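Local coordinates for protein GCN5-related N-acetyltransferase (Kribbella flavida, PDB 4H89) that probably transfers an acyl group, most likely acetyl from acetyl-coenzyme A, to an acceptor whose identity is not established, at residues 6-11 and 66-71; 20-25 and 70-75; 94-99 and 107-112. One frame throughout, in Å; residues are numbered along the deposited sequence.

Contact 1: 6-11 and 66-71; sequences PEALQV and VDADGT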
ATOM      1  N   PRO A   6      -8.636  -4.622 -32.919  1.00 30.32           N
ATOM      2  CA  PRO A   6      -9.289  -3.617 -32.013  1.00 33.33           C
ATOM      3  C   PRO A   6     -10.838  -3.707 -31.937  1.00 30.04           C
ATOM      4  O   PRO A   6     -11.484  -3.524 -30.886  1.00 28.29           O
ATOM      5  CB  PRO A   6      -8.856  -2.272 -32.624  1.00 35.35           C
ATOM      6  CG  PRO A   6      -7.570  -2.571 -33.316  1.00 38.78           C
ATOM      7  CD  PRO A   6      -7.630  -4.006 -33.806  1.00 32.20           C
ATOM      8  N   GLU A   7     -11.421  -3.969 -33.082  1.00 26.55           N
ATOM      9  CA  GLU A   7     -12.867  -4.187 -33.212  1.00 21.56           C
ATOM     10  C   GLU A   7     -13.375  -5.418 -32.461  1.00 18.58           C
ATOM     11  O   GLU A   7     -14.464  -5.409 -31.931  1.00 19.50           O
ATOM     12  CB  GLU A   7     -13.296  -4.273 -34.690  1.00 21.18           C
ATOM     13  CG  GLU A   7     -13.088  -2.950 -35.431  1.00 27.24           C
ATOM     14  CD  GLU A   7     -11.656  -2.555 -35.684  1.00 26.83           C
ATOM     15  OE1 GLU A   7     -10.783  -3.445 -35.859  1.00 32.66           O
ATOM     16  OE2 GLU A   7     -11.403  -1.342 -35.689  1.00 37.30           O
ATOM     17  N   ALA A   8     -12.613  -6.492 -32.416  1.00 20.34           N
ATOM     18  CA  ALA A   8     -13.039  -7.702 -31.740  1.00 22.24           C
ATOM     19  C   ALA A   8     -12.809  -7.609 -30.242  1.00 22.14           C
ATOM     20  O   ALA A   8     -13.411  -8.370 -29.498  1.00 27.45           O
ATOM     21  CB  ALA A   8     -12.316  -8.919 -32.314  1.00 28.42           C
ATOM     22  N   LEU A   9     -11.977  -6.672 -29.797  1.00 18.37           N
ATOM     23  CA  LEU A   9     -11.625  -6.593 -28.377  1.00 18.39           C
ATOM     24  C   LEU A   9     -12.672  -5.780 -27.647  1.00 17.20           C
ATOM     25  O   LEU A   9     -12.970  -4.661 -28.030  1.00 19.74           O
ATOM     26  CB  LEU A   9     -10.264  -5.880 -28.221  1.00 21.42           C
ATOM     27  CG  LEU A   9      -9.635  -5.731 -26.863  1.00 27.09           C
ATOM     28  CD1 LEU A   9      -9.298  -7.085 -26.325  1.00 29.41           C
ATOM     29  CD2 LEU A   9      -8.367  -4.904 -26.969  1.00 30.81           C
ATOM     30  N   GLN A  10     -13.155  -6.341 -26.524  1.00 17.39           N
ATOM     31  CA  GLN A  10     -14.039  -5.646 -25.595  1.00 17.37           C
ATOM     32  C   GLN A  10     -13.518  -5.733 -24.184  1.00 14.84           C
ATOM     33  O   GLN A  10     -12.997  -6.743 -23.769  1.00 15.86           O
ATOM     34  CB  GLN A  10     -15.419  -6.308 -25.655  1.00 22.01           C
ATOM     35  CG  GLN A  10     -16.395  -5.867 -24.618  1.00 24.38           C
ATOM     36  CD  GLN A  10     -17.773  -6.410 -24.825  1.00 20.50           C
ATOM     37  OE1 GLN A  10     -18.091  -7.536 -24.446  1.00 24.93           O
ATOM     38  NE2 GLN A  10     -18.622  -5.566 -25.349  1.00 21.60           N
ATOM     39  N   VAL A  11     -13.638  -4.644 -23.444  1.00 13.91           N
ATOM     40  CA  VAL A  11     -13.488  -4.640 -21.994  1.00 12.79           C
ATOM     41  C   VAL A  11     -14.911  -4.584 -21.380  1.00 13.05           C
ATOM     42  O   VAL A  11     -15.698  -3.687 -21.692  1.00 15.13           O
ATOM     43  CB  VAL A  11     -12.636  -3.446 -21.511  1.00 13.71           C
ATOM     44  CG1 VAL A  11     -12.518  -3.511 -19.995  1.00 15.12           C
ATOM     45  CG2 VAL A  11     -11.278  -3.463 -22.169  1.00 14.20           C
ATOM     46  N   VAL A  66     -11.766  -9.347 -23.624  1.00 14.34           N
ATOM     47  CA  VAL A  66     -12.136 -10.519 -24.333  1.00 14.78           C
ATOM     48  C   VAL A  66     -12.076 -10.312 -25.820  1.00 17.32           C
ATOM     49  O   VAL A  66     -12.304  -9.231 -26.325  1.00 18.93           O
ATOM     50  CB  VAL A  66     -13.538 -10.999 -23.951  1.00 17.12           C
ATOM     51  CG1 VAL A  66     -13.602 -11.524 -22.523  1.00 19.20           C
ATOM     52  CG2 VAL A  66     -14.620  -9.996 -24.257  1.00 19.08           C
ATOM     53  N   ASP A  67     -11.748 -11.385 -26.528  1.00 17.12           N
ATOM     54  CA  ASP A  67     -11.782 -11.355 -27.981  1.00 19.92           C
ATOM     55  C   ASP A  67     -13.190 -11.676 -28.479  1.00 19.03           C
ATOM     56  O   ASP A  67     -14.109 -11.869 -27.696  1.00 20.43           O
ATOM     57  CB  ASP A  67     -10.693 -12.265 -28.591  1.00 20.71           C
ATOM     58  CG  ASP A  67     -10.988 -13.723 -28.471  1.00 21.73           C
ATOM     59  OD1 ASP A  67     -12.096 -14.143 -28.024  1.00 23.73           O
ATOM     60  OD2 ASP A  67     -10.032 -14.471 -28.859  1.00 29.80           O
ATOM     61  N   ALA A  68     -13.348 -11.802 -29.801  1.00 21.96           N
ATOM     62  CA  ALA A  68     -14.685 -11.968 -30.363  1.00 28.34           C
ATOM     63  C   ALA A  68     -15.281 -13.340 -30.100  1.00 27.39           C
ATOM     64  O   ALA A  68     -16.471 -13.514 -30.277  1.00 34.23           O
ATOM     65  CB  ALA A  68     -14.684 -11.671 -31.852  1.00 30.88           C
ATOM     66  N   ASP A  69     -14.456 -14.314 -29.701  1.00 23.91           N
ATOM     67  CA  ASP A  69     -14.955 -15.622 -29.284  1.00 30.30           C
ATOM     68  C   ASP A  69     -15.279 -15.674 -27.789  1.00 28.12           C
ATOM     69  O   ASP A  69     -15.680 -16.709 -27.289  1.00 34.29           O
ATOM     70  CB  ASP A  69     -13.924 -16.710 -29.562  1.00 33.13           C
ATOM     71  CG  ASP A  69     -13.539 -16.806 -31.020  1.00 45.15           C
ATOM     72  OD1 ASP A  69     -14.435 -16.651 -31.889  1.00 44.62           O
ATOM     73  OD2 ASP A  69     -12.342 -17.069 -31.295  1.00 53.40           O
ATOM     74  N   GLY A  70     -15.093 -14.559 -27.078  1.00 27.47           N
ATOM     75  CA  GLY A  70     -15.261 -14.509 -25.634  1.00 24.22           C
ATOM     76  C   GLY A  70     -14.042 -14.978 -24.834  1.00 23.22           C
ATOM     77  O   GLY A  70     -14.132 -15.101 -23.598  1.00 25.84           O
ATOM     78  N   THR A  71     -12.910 -15.269 -25.506  1.00 23.09           N
ATOM     79  CA  THR A  71     -11.704 -15.685 -24.790  1.00 20.51           C
ATOM     80  C   THR A  71     -11.082 -14.528 -24.005  1.00 17.89           C
ATOM     81  O   THR A  71     -10.878 -13.484 -24.541  1.00 16.60           O
ATOM     82  CB  THR A  71     -10.658 -16.173 -25.785  1.00 23.73           C
ATOM     83  OG1 THR A  71     -11.227 -17.219 -26.584  1.00 30.16           O
ATOM     84  CG2 THR A  71      -9.424 -16.721 -25.107  1.00 27.32           C
TER

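Contact 2: 20-25 and 70-75; sequences PAILPF and GTVLGS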
ATOM      1  N   PRO A  20     -11.521 -18.745 -13.673  1.00 15.03           N
ATOM      2  CA  PRO A  20     -10.571 -19.769 -14.094  1.00 16.44           C
ATOM      3  C   PRO A  20      -9.660 -19.401 -15.217  1.00 16.91           C
ATOM      4  O   PRO A  20      -8.562 -19.910 -15.274  1.00 18.21           O
ATOM      5  CB  PRO A  20     -11.479 -20.971 -14.445  1.00 18.95           C
ATOM      6  CG  PRO A  20     -12.682 -20.760 -13.600  1.00 18.58           C
ATOM      7  CD  PRO A  20     -12.888 -19.283 -13.633  1.00 17.06           C
ATOM      8  N   ALA A  21     -10.075 -18.487 -16.095  1.00 15.52           N
ATOM      9  CA  ALA A  21      -9.222 -18.011 -17.172  1.00 16.82           C
ATOM     10  C   ALA A  21      -8.239 -16.973 -16.695  1.00 15.19           C
ATOM     11  O   ALA A  21      -7.158 -16.818 -17.261  1.00 16.64           O
ATOM     12  CB  ALA A  21     -10.089 -17.434 -18.279  1.00 19.25           C
ATOM     13  N   ILE A  22      -8.567 -16.244 -15.631  1.00 14.74           N
ATOM     14  CA  ILE A  22      -7.693 -15.203 -15.067  1.00 14.81           C
ATOM     15  C   ILE A  22      -6.594 -15.767 -14.181  1.00 13.48           C
ATOM     16  O   ILE A  22      -5.451 -15.300 -14.188  1.00 15.81           O
ATOM     17  CB  ILE A  22      -8.543 -14.172 -14.267  1.00 14.03           C
ATOM     18  CG1 ILE A  22      -9.572 -13.526 -15.190  1.00 15.03           C
ATOM     19  CG2 ILE A  22      -7.631 -13.118 -13.607  1.00 16.78           C
ATOM     20  CD1 ILE A  22     -10.630 -12.760 -14.446  1.00 15.36           C
ATOM     21  N   LEU A  23      -6.921 -16.792 -13.413  1.00 14.83           N
ATOM     22  CA  LEU A  23      -5.991 -17.447 -12.467  1.00 17.15           C
ATOM     23  C   LEU A  23      -4.610 -17.755 -13.071  1.00 15.16           C
ATOM     24  O   LEU A  23      -3.611 -17.410 -12.469  1.00 16.13           O
ATOM     25  CB  LEU A  23      -6.666 -18.692 -11.851  1.00 17.59           C
ATOM     26  CG  LEU A  23      -5.770 -19.561 -10.968  1.00 17.87           C
ATOM     27  CD1 LEU A  23      -5.288 -18.831  -9.734  1.00 19.44           C
ATOM     28  CD2 LEU A  23      -6.547 -20.809 -10.555  1.00 22.81           C
ATOM     29  N   PRO A  24      -4.553 -18.381 -14.261  1.00 15.61           N
ATOM     30  CA  PRO A  24      -3.206 -18.618 -14.811  1.00 17.22           C
ATOM     31  C   PRO A  24      -2.406 -17.377 -15.078  1.00 16.33           C
ATOM     32  O   PRO A  24      -1.171 -17.445 -15.041  1.00 18.08           O
ATOM     33  CB  PRO A  24      -3.454 -19.451 -16.080  1.00 21.11           C
ATOM     34  CG  PRO A  24      -4.925 -19.528 -16.279  1.00 23.63           C
ATOM     35  CD  PRO A  24      -5.622 -18.993 -15.069  1.00 18.16           C
ATOM     36  N   PHE A  25      -3.049 -16.237 -15.366  1.00 18.87           N
ATOM     37  CA  PHE A  25      -2.277 -14.994 -15.533  1.00 17.58           C
ATOM     38  C   PHE A  25      -1.580 -14.614 -14.277  1.00 17.92           C
ATOM     39  O   PHE A  25      -0.448 -14.178 -14.292  1.00 18.50           O
ATOM     40  CB  PHE A  25      -3.140 -13.764 -15.883  1.00 20.74           C
ATOM     41  CG  PHE A  25      -4.065 -13.930 -17.043  1.00 18.32           C
ATOM     42  CD1 PHE A  25      -3.862 -14.904 -17.993  1.00 19.96           C
ATOM     43  CD2 PHE A  25      -5.158 -13.058 -17.161  1.00 20.45           C
ATOM     44  CE1 PHE A  25      -4.735 -15.058 -19.042  1.00 21.40           C
ATOM     45  CE2 PHE A  25      -6.054 -13.225 -18.201  1.00 20.63           C
ATOM     46  CZ  PHE A  25      -5.823 -14.208 -19.158  1.00 20.33           C
ATOM     47  N   GLY A  70     -15.093 -14.559 -27.078  1.00 27.47           N
ATOM     48  CA  GLY A  70     -15.261 -14.509 -25.634  1.00 24.22           C
ATOM     49  C   GLY A  70     -14.042 -14.978 -24.834  1.00 23.22           C
ATOM     50  O   GLY A  70     -14.132 -15.101 -23.598  1.00 25.84           O
ATOM     51  N   THR A  71     -12.910 -15.269 -25.506  1.00 23.09           N
ATOM     52  CA  THR A  71     -11.704 -15.685 -24.790  1.00 20.51           C
ATOM     53  C   THR A  71     -11.082 -14.528 -24.005  1.00 17.89           C
ATOM     54  O   THR A  71     -10.878 -13.484 -24.541  1.00 16.60           O
ATOM     55  CB  THR A  71     -10.658 -16.173 -25.785  1.00 23.73           C
ATOM     56  OG1 THR A  71     -11.227 -17.219 -26.584  1.00 30.16           O
ATOM     57  CG2 THR A  71      -9.424 -16.721 -25.107  1.00 27.32           C
ATOM     58  N   VAL A  72     -10.831 -14.760 -22.730  1.00 17.80           N
ATOM     59  CA  VAL A  72     -10.258 -13.763 -21.859  1.00 15.66           C
ATOM     60  C   VAL A  72      -8.780 -13.586 -22.197  1.00 15.49           C
ATOM     61  O   VAL A  72      -8.003 -14.550 -22.134  1.00 18.25           O
ATOM     62  CB  VAL A  72     -10.438 -14.157 -20.390  1.00 17.41           C
ATOM     63  CG1 VAL A  72      -9.719 -13.199 -19.465  1.00 15.90           C
ATOM     64  CG2 VAL A  72     -11.913 -14.221 -20.056  1.00 18.50           C
ATOM     65  N   LEU A  73      -8.386 -12.338 -22.472  1.00 14.32           N
ATOM     66  CA  LEU A  73      -7.020 -11.961 -22.848  1.00 15.48           C
ATOM     67  C   LEU A  73      -6.290 -11.209 -21.731  1.00 14.48           C
ATOM     68  O   LEU A  73      -5.103 -11.015 -21.791  1.00 16.75           O
ATOM     69  CB  LEU A  73      -7.079 -11.045 -24.056  1.00 16.49           C
ATOM     70  CG  LEU A  73      -7.832 -11.600 -25.264  1.00 22.13           C
ATOM     71  CD1 LEU A  73      -7.840 -10.551 -26.372  1.00 26.98           C
ATOM     72  CD2 LEU A  73      -7.194 -12.884 -25.757  1.00 25.11           C
ATOM     73  N   GLY A  74      -7.038 -10.720 -20.752  1.00 14.46           N
ATOM     74  CA  GLY A  74      -6.486  -9.909 -19.692  1.00 13.91           C
ATOM     75  C   GLY A  74      -7.575  -9.489 -18.714  1.00 12.74           C
ATOM     76  O   GLY A  74      -8.765  -9.715 -18.965  1.00 13.48           O
ATOM     77  N   SER A  75      -7.151  -8.880 -17.612  1.00 13.13           N
ATOM     78  CA  SER A  75      -8.112  -8.477 -16.602  1.00 12.94           C
ATOM     79  C   SER A  75      -7.563  -7.299 -15.829  1.00 12.42           C
ATOM     80  O   SER A  75      -6.340  -7.099 -15.730  1.00 13.29           O
ATOM     81  CB  SER A  75      -8.393  -9.681 -15.684  1.00 12.73           C
ATOM     82  OG  SER A  75      -9.356  -9.380 -14.693  1.00 13.89           O
TER

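Contact 3: 94-99 and 107-112; sequences FMVAAA and RALCQD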
ATOM      1  N   PHE A  94      -3.361  -4.621 -13.287  1.00 15.35           N
ATOM      2  CA  PHE A  94      -3.595  -5.161 -14.619  1.00 15.69           C
ATOM      3  C   PHE A  94      -2.836  -6.447 -14.832  1.00 17.63           C
ATOM      4  O   PHE A  94      -1.679  -6.561 -14.408  1.00 21.32           O
ATOM      5  CB  PHE A  94      -3.147  -4.145 -15.699  1.00 16.80           C
ATOM      6  CG  PHE A  94      -3.827  -2.825 -15.553  1.00 15.13           C
ATOM      7  CD1 PHE A  94      -5.050  -2.599 -16.148  1.00 16.27           C
ATOM      8  CD2 PHE A  94      -3.301  -1.824 -14.753  1.00 16.84           C
ATOM      9  CE1 PHE A  94      -5.735  -1.407 -15.939  1.00 16.50           C
ATOM     10  CE2 PHE A  94      -3.988  -0.636 -14.546  1.00 18.43           C
ATOM     11  CZ  PHE A  94      -5.179  -0.406 -15.167  1.00 18.00           C
HETATM   12  N   MSE A  95      -3.488  -7.384 -15.516  1.00 15.96           N
HETATM   13  CA  MSE A  95      -2.817  -8.614 -15.959  1.00 18.65           C
HETATM   14  C   MSE A  95      -3.229  -8.882 -17.355  1.00 18.19           C
HETATM   15  O   MSE A  95      -4.386  -8.935 -17.678  1.00 22.89           O
HETATM   16  CB  MSE A  95      -3.232  -9.793 -15.108  1.00 22.13           C
HETATM   17  CG  MSE A  95      -2.907  -9.466 -13.666  1.00 27.35           C
HETATM   18 SE   MSE A  95      -3.083 -11.100 -12.648  0.90 37.86          SE
HETATM   19  CE  MSE A  95      -1.484 -10.867 -11.552  1.00 52.24           C
ATOM     20  N   VAL A  96      -2.245  -9.060 -18.205  1.00 19.55           N
ATOM     21  CA  VAL A  96      -2.460  -9.414 -19.611  1.00 19.27           C
ATOM     22  C   VAL A  96      -1.792 -10.760 -19.898  1.00 20.12           C
ATOM     23  O   VAL A  96      -0.635 -10.969 -19.566  1.00 21.22           O
ATOM     24  CB  VAL A  96      -1.883  -8.335 -20.536  1.00 20.60           C
ATOM     25  CG1 VAL A  96      -2.029  -8.726 -21.994  1.00 21.66           C
ATOM     26  CG2 VAL A  96      -2.559  -6.979 -20.286  1.00 23.70           C
ATOM     27  N   ALA A  97      -2.522 -11.655 -20.535  1.00 18.90           N
ATOM     28  CA  ALA A  97      -1.973 -12.950 -20.945  1.00 19.15           C
ATOM     29  C   ALA A  97      -0.729 -12.787 -21.770  1.00 22.19           C
ATOM     30  O   ALA A  97      -0.676 -11.945 -22.629  1.00 19.88           O
ATOM     31  CB  ALA A  97      -3.023 -13.729 -21.744  1.00 21.43           C
ATOM     32  N   ALA A  98       0.291 -13.581 -21.489  1.00 23.64           N
ATOM     33  CA  ALA A  98       1.534 -13.494 -22.281  1.00 22.04           C
ATOM     34  C   ALA A  98       1.260 -13.547 -23.788  1.00 19.67           C
ATOM     35  O   ALA A  98       1.803 -12.767 -24.585  1.00 22.22           O
ATOM     36  CB  ALA A  98       2.496 -14.591 -21.896  1.00 27.59           C
ATOM     37  N   ALA A  99       0.352 -14.454 -24.140  1.00 21.31           N
ATOM     38  CA  ALA A  99      -0.021 -14.653 -25.524  1.00 24.68           C
ATOM     39  C   ALA A  99      -0.760 -13.489 -26.133  1.00 24.43           C
ATOM     40  O   ALA A  99      -0.871 -13.396 -27.360  1.00 31.16           O
ATOM     41  CB  ALA A  99      -0.862 -15.921 -25.639  1.00 27.38           C
ATOM     42  N   ARG A 107      -3.591  -1.272 -22.884  0.50 15.59           N
ATOM     43  CA  ARG A 107      -4.123   0.052 -23.130  0.50 14.34           C
ATOM     44  C   ARG A 107      -5.637   0.076 -22.974  0.50 14.45           C
ATOM     45  O   ARG A 107      -6.191   0.991 -22.360  0.50 15.56           O
ATOM     46  CB  ARG A 107      -3.761   0.551 -24.529  0.50 16.08           C
ATOM     47  CG  ARG A 107      -4.150   2.000 -24.772  0.50 21.10           C
ATOM     48  CD  ARG A 107      -4.612   2.303 -26.204  0.50 22.20           C
ATOM     49  NE  ARG A 107      -5.728   1.456 -26.643  0.50 25.15           N
ATOM     50  CZ  ARG A 107      -7.026   1.640 -26.352  0.50 21.95           C
ATOM     51  NH1 ARG A 107      -7.456   2.657 -25.608  0.50 21.95           N
ATOM     52  NH2 ARG A 107      -7.901   0.782 -26.817  0.50 25.20           N
ATOM     53  N   ALA A 108      -6.316  -0.905 -23.541  1.00 14.56           N
ATOM     54  CA  ALA A 108      -7.741  -0.945 -23.472  1.00 14.33           C
ATOM     55  C   ALA A 108      -8.209  -1.066 -22.031  1.00 14.36           C
ATOM     56  O   ALA A 108      -9.158  -0.391 -21.605  1.00 14.72           O
ATOM     57  CB  ALA A 108      -8.263  -2.091 -24.300  1.00 15.40           C
ATOM     58  N   LEU A 109      -7.587  -1.956 -21.270  1.00 13.46           N
ATOM     59  CA  LEU A 109      -7.977  -2.132 -19.865  1.00 13.69           C
ATOM     60  C   LEU A 109      -7.755  -0.844 -19.086  1.00 13.72           C
ATOM     61  O   LEU A 109      -8.600  -0.485 -18.255  1.00 12.85           O
ATOM     62  CB  LEU A 109      -7.197  -3.294 -19.249  1.00 13.90           C
ATOM     63  CG  LEU A 109      -7.542  -4.703 -19.662  1.00 14.11           C
ATOM     64  CD1 LEU A 109      -6.436  -5.644 -19.193  1.00 15.54           C
ATOM     65  CD2 LEU A 109      -8.879  -5.089 -19.072  1.00 14.46           C
ATOM     66  N   CYS A 110      -6.627  -0.188 -19.285  1.00 13.67           N
ATOM     67  CA  CYS A 110      -6.352   1.009 -18.504  1.00 12.40           C
ATOM     68  C   CYS A 110      -7.225   2.177 -18.931  1.00 13.64           C
ATOM     69  O   CYS A 110      -7.669   2.931 -18.074  1.00 14.44           O
ATOM     70  CB  CYS A 110      -4.874   1.367 -18.599  1.00 14.17           C
ATOM     71  SG  CYS A 110      -4.370   2.666 -17.431  1.00 16.87           S
ATOM     72  N   GLN A 111      -7.457   2.353 -20.218  1.00 13.55           N
ATOM     73  CA  GLN A 111      -8.362   3.413 -20.636  1.00 13.54           C
ATOM     74  C   GLN A 111      -9.759   3.206 -20.055  1.00 13.82           C
ATOM     75  O   GLN A 111     -10.408   4.137 -19.600  1.00 14.14           O
ATOM     76  CB  GLN A 111      -8.435   3.519 -22.149  1.00 15.09           C
ATOM     77  CG  GLN A 111      -9.284   4.693 -22.626  1.00 17.46           C
ATOM     78  CD  GLN A 111      -8.698   6.030 -22.185  1.00 16.97           C
ATOM     79  OE1 GLN A 111      -7.550   6.290 -22.459  1.00 21.92           O
ATOM     80  NE2 GLN A 111      -9.433   6.797 -21.392  1.00 19.41           N
ATOM     81  N   ASP A 112     -10.235   1.974 -20.099  1.00 13.39           N
ATOM     82  CA  ASP A 112     -11.532   1.649 -19.520  1.00 12.44           C
ATOM     83  C   ASP A 112     -11.545   1.979 -18.016  1.00 13.53           C
ATOM     84  O   ASP A 112     -12.525   2.506 -17.494  1.00 13.58           O
ATOM     85  CB  ASP A 112     -11.890   0.176 -19.758  1.00 13.61           C
ATOM     86  CG  ASP A 112     -13.191  -0.190 -19.097  1.00 15.33           C
ATOM     87  OD1 ASP A 112     -14.272   0.048 -19.695  1.00 21.00           O
ATOM     88  OD2 ASP A 112     -13.093  -0.686 -17.965  1.00 17.21           O
TER

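Contact 1: 6-11 and 66-71
Gln-10 and Val-66 hold this contact together through their backbones, as an antiparallel hydrogen-bonded pair that lays the short edge strand 10-13 against strand 61-66. Gln-10 N reaches Val-66 O over 3.0 Å, and Val-66 N returns the bond to Gln-10 O at 2.9 Å. The same Val-66 oxygen takes a CA-H...O contact from Leu-9 CA, 3.4 Å away, and Leu-9 CD1 comes beside it as well. This is the tight part. Leu-9 has CG anti to its backbone nitrogen (chi1 -177°), and its end comes closer to 66-71 than its CB direction suggests, lying among Ala-65, Leu-73 and Ala-108 of helix 105-119. On the other face of the sheet, the aliphatic root of Gln-10 rests on valine: Gln-10 CB lies 4.0 Å from Val-66 CG2, while the extended remainder of the glutamine runs on into the exposed side.

Before Gln-10 the regular strand bonding stops although the backbones stay close, and the solvent side is held by light contacts. Ala-8 CB and Ala-68 CB touch at 3.7 Å, side by side, while Ala-8 O lies close to Ala-68 N at too poor an angle to bond. Beyond this, the chain turns back in a type I turn from Asp-67 to Gly-70, closing the hairpin to strand 72-80. Asp-67 OD1 steadies the turn: Thr-71 N bonds to it at 2.9 Å, from 45° above the carboxylate plane, and Asp-69 N adds a weak bond.

With two main-chain bonds joining the backbones and small apolar groups at the margin, the chemistry implies an edge-strand attachment carried mainly by the main chain, to which Leu-9 and Val-66 add packing, the carboxylate serving the hairpin's own turn.

Contact 2: 20-25 and 70-75
Phe-25 pushes the CE2-CZ side of its ring against the backbone of strand 72-75. CE2 stands 3.7 Å from Gly-74 CA, meeting it obliquely, and Val-72 O sits at the ring edge, in its plane, 3.7 Å from CZ. From the helix's own previous turn, Ala-21 O and Ile-22 CA lie over one face of the ring, offset toward its rim. CG stands anti to the carbonyl carbon (chi1 -52°), which sends the phenyl out from the helix to the strand.

Val-72 fills the angle between Phe-25 and Ala-21. Its CG1 branch touches Phe-25 CE2 at 3.9 Å, and its CB faces Ala-21 CB at the same separation. Further along, Ile-22 meets Ser-75: the isoleucine CD1 lies 3.6 Å from Ser-75 OG, with CG1 and CG2 alongside the serine CB. Although it faces a methyl here, that hydroxyl is satisfied elsewhere, by Thr-63 O and Trp-51 NE1. Ile-22 CG1 also lies 4.3 Å from Val-72 CG1, and the side chain packs on Val-64 and Trp-51. Cutting Ile-22 back to an alanine is likely to open a gap beside the Ser-75 CB and hydroxyl and to cost Val-72, Val-64 and Trp-51 a packing partner.

The helix, part of 19-32, and the strand approach to 8.7 Å between their axes, at 64°. Near the contact both are irregular. Pro-24 has no N-H to offer the preceding turn, and Phe-25 N makes just a weak bond to Ile-22 O; on the strand, Leu-73 and Gly-74 together face Ala-65 as a classic beta bulge. This is the first helix of the GNAT fold packing on one face of its central sheet.

The chemistry is therefore almost wholly apolar, one carbonyl meeting an aromatic edge, which implies attachment by shape rather than by directed bonds.

Contact 3: 94-99 and 107-112
Phe-94 and Leu-109 pass alongside one another, each reaching toward the other's backbone, where strand 89-96 packs against helix 105-119, the first two elements of a beta-alpha-beta unit completed by strand 124-131. This unit is the core of the GNAT fold. The loop and the first residues of the helix carry an R-x-x-G-x-G sequence, which in relatives binds the pyrophosphate of acetyl-coenzyme A. Locally the two run nearly antiparallel, at 156°, with axes 9.4 Å apart.

Apolar packing comes first. Phe-94 has CG anti to its carbonyl carbon (chi1 -57°), and the ring reaches the helix backbone itself: CE1 lies 3.6 Å from Cys-110 CA, meeting it obliquely. Next to it, Phe-94 CD1 touches Leu-109 CB at 3.8 Å. The leucine then extends toward the C-terminal end of the strand segment, where CD1 lies 4.2 Å from Val-96 CG2 and equally far from Met-95 O. Leu-109 also packs on Val-11, Thr-63 and Ala-65, so one side chain spans several strands on the sheet face that carries the helix.

Polar bonds lie around the contact rather than across it. Asp-112 OD2 makes a salt bridge to Arg-61, tying the helix to the strand that begins there. Phe-94 has outside partners at both ends, its N hydrogen-bonded to Tyr-36 OH and its ring meeting that of Trp-141, the two planes inclined to one another.

A sulfur-aromatic contact completes the account. The thiol of Cys-110, anti to its backbone nitrogen, approaches the phenyl obliquely: SG is 4.8 Å from the Phe-94 ring centroid, 44° off the ring normal, and 3.9 Å from the ring atom CZ.

All three contacts reach one mixed sheet, their centres 11 to 12 Å apart. Contact 2 lays helix 19-32 on one face and contact 3 lays helix 105-119 on the other, while contact 1 closes the edge. The hairpin residues Gly-70 and Thr-71 belong to both contact 1 and contact 2, and Leu-9 CD1 packs on Leu-73 CD1 at 3.8 Å. Contacts 2 and 3 join through neighbouring strands, with Ser-75 N 2.8 Å from Met-95 O, a probable hydrogen bond. Contact 1 reaches contact 3 where Val-11 CG1 meets Asp-112 CG at 3.5 Å. Contact 3 flanks the loop expected, as in relatives, to bind coenzyme A.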